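Local structure of motility-associated killing factor MakB (Vibrio cholerae serotype O1, 6W1W) at residues T119-A124 with D278-L283. The protein is one component of a three-part cytotoxin, structurally similar to alpha-pore-forming toxins, and probably helps to assemble a pore in target-cell membranes. Sequence-based numbering, arbitrary orientation.
Sequences TLTNEA and DSLPAL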
loop_
_atom_site.group_PDB
_atom_site.type_symbol
_atom_site.label_atom_id
_atom_site.label_comp_id
_atom_site.label_asym_id
_atom_site.label_seq_id
_atom_site.Cartn_x
_atom_site.Cartn_y
_atom_site.Cartn_z
ATOM N N THR A 119 13.854 15.067 -8.602
ATOM C CA THR A 119 14.928 14.095 -8.416
ATOM C C THR A 119 14.578 13.092 -7.322
ATOM O O THR A 119 14.562 11.879 -7.557
ATOM C CB THR A 119 16.239 14.818 -8.102
ATOM O OG1 THR A 119 16.776 15.385 -9.306
ATOM C CG2 THR A 119 17.253 13.850 -7.509
ATOM N N LEU A 120 14.272 13.583 -6.118
ATOM C CA LEU A 120 13.982 12.691 -4.999
ATOM C C LEU A 120 12.716 11.867 -5.217
ATOM O O LEU A 120 12.505 10.881 -4.503
ATOM C CB LEU A 120 13.876 13.498 -3.703
ATOM C CG LEU A 120 15.174 13.783 -2.938
ATOM C CD1 LEU A 120 15.912 12.484 -2.611
ATOM C CD2 LEU A 120 16.080 14.753 -3.693
ATOM N N THR A 121 11.874 12.244 -6.181
ATOM C CA THR A 121 10.735 11.403 -6.541
ATOM C C THR A 121 11.179 10.222 -7.396
ATOM O O THR A 121 10.812 9.074 -7.123
ATOM C CB THR A 121 9.669 12.217 -7.280
ATOM O OG1 THR A 121 9.049 13.140 -6.378
ATOM C CG2 THR A 121 8.605 11.301 -7.868
ATOM N N ASN A 122 11.975 10.488 -8.435
ATOM C CA ASN A 122 12.439 9.412 -9.306
ATOM C C ASN A 122 13.353 8.440 -8.571
ATOM O O ASN A 122 13.425 7.262 -8.941
ATOM C CB ASN A 122 13.152 9.991 -10.525
ATOM C CG ASN A 122 12.201 10.700 -11.466
ATOM O OD1 ASN A 122 11.016 10.365 -11.532
ATOM N ND2 ASN A 122 12.711 11.685 -12.199
ATOM N N GLU A 123 14.061 8.908 -7.543
ATOM C CA GLU A 123 14.827 7.991 -6.707
ATOM C C GLU A 123 13.921 7.187 -5.785
ATOM O O GLU A 123 14.239 6.041 -5.451
ATOM C CB GLU A 123 15.872 8.754 -5.892
ATOM C CG GLU A 123 16.985 9.359 -6.736
ATOM C CD GLU A 123 18.110 9.936 -5.898
ATOM O OE1 GLU A 123 18.009 9.906 -4.651
ATOM O OE2 GLU A 123 19.098 10.417 -6.491
ATOM N N ALA A 124 12.790 7.759 -5.375
ATOM C CA ALA A 124 11.844 6.996 -4.571
ATOM C C ALA A 124 11.203 5.878 -5.379
ATOM O O ALA A 124 10.823 4.846 -4.816
ATOM C CB ALA A 124 10.763 7.912 -4.000
ATOM N N ASP A 278 3.305 3.509 -12.199
ATOM C CA ASP A 278 2.472 4.426 -12.966
ATOM C C ASP A 278 2.087 5.680 -12.197
ATOM O O ASP A 278 1.894 6.728 -12.819
ATOM C CB ASP A 278 1.187 3.724 -13.437
ATOM C CG ASP A 278 1.460 2.605 -14.424
ATOM O OD1 ASP A 278 2.173 2.845 -15.424
ATOM O OD2 ASP A 278 0.958 1.484 -14.194
ATOM N N SER A 279 1.983 5.606 -10.869
ATOM C CA SER A 279 1.553 6.731 -10.045
ATOM C C SER A 279 2.710 7.648 -9.658
ATOM O O SER A 279 2.589 8.875 -9.742
ATOM C CB SER A 279 0.844 6.217 -8.789
ATOM O OG SER A 279 1.703 5.395 -8.015
ATOM N N LEU A 280 3.830 7.076 -9.214
ATOM C CA LEU A 280 4.993 7.901 -8.891
ATOM C C LEU A 280 5.552 8.637 -10.102
ATOM O O LEU A 280 5.830 9.843 -9.984
ATOM C CB LEU A 280 6.074 7.054 -8.210
ATOM C CG LEU A 280 6.050 7.061 -6.676
ATOM C CD1 LEU A 280 7.301 6.418 -6.093
ATOM C CD2 LEU A 280 5.881 8.475 -6.147
ATOM N N PRO A 281 5.753 8.009 -11.268
ATOM C CA PRO A 281 6.193 8.797 -12.433
ATOM C C PRO A 281 5.210 9.883 -12.825
ATOM O O PRO A 281 5.634 10.955 -13.280
ATOM C CB PRO A 281 6.345 7.743 -13.540
ATOM C CG PRO A 281 5.535 6.582 -13.083
ATOM C CD PRO A 281 5.667 6.575 -11.593
ATOM N N ALA A 282 3.906 9.646 -12.667
ATOM C CA ALA A 282 2.942 10.713 -12.910
ATOM C C ALA A 282 3.079 11.827 -11.881
ATOM O O ALA A 282 2.819 12.994 -12.194
ATOM C CB ALA A 282 1.523 10.148 -12.911
ATOM N N LEU A 283 3.498 11.492 -10.658
ATOM C CA LEU A 283 3.782 12.527 -9.670
ATOM C C LEU A 283 5.073 13.267 -10.006
ATOM O O LEU A 283 5.166 14.485 -9.812
ATOM C CB LEU A 283 3.864 11.917 -8.273
ATOM C CG LEU A 283 3.811 12.925 -7.122
ATOM C CD1 LEU A 283 2.378 13.079 -6.615
ATOM C CD2 LEU A 283 4.765 12.535 -5.997
#
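Thr121 and Leu280 have the nearest CA atoms (7.1 Å) of two nearly antiparallel helical segments, 119-124 and 278-283, whose axes come within 9.2 Å at an angle of 170°. Pro281 N, lacking a hydrogen, makes no bond to the preceding turn, and the second helix is kinked there. No hydrogen bond joins the segments; small residues on one helix meet leucines on the other. Thr121 turns its methyl across the interface: CG2, anti to the backbone N, lies 3.8 Å from Leu280 O and 4.3 Å from Leu280 CD2. Its OG1 hydrogen-bonds to Asn117 O, one turn earlier, which satisfies the buried hydroxyl. Leu280 forks, with CD2 beside the threonine methyl and CD1 beside Ala124, 4.0 Å from Ala124 C and 4.3 Å from Ala124 CB; the short alanine lets this methyl approach the backbone. One turn on, Leu283 CD2 lies 4.3 Å from Thr121 OG1. Helix 69-90 meets the same cluster, with Ile72 on Ala124, Ile76 on Leu280 and Phe80 on Leu283; Val19 and Leu16 of helix 9-35 touch Leu280 and Leu283 respectively. The contact joins helices 100-151 and 276-302, consistent with the elongated helical bundle of alpha-pore-forming toxins.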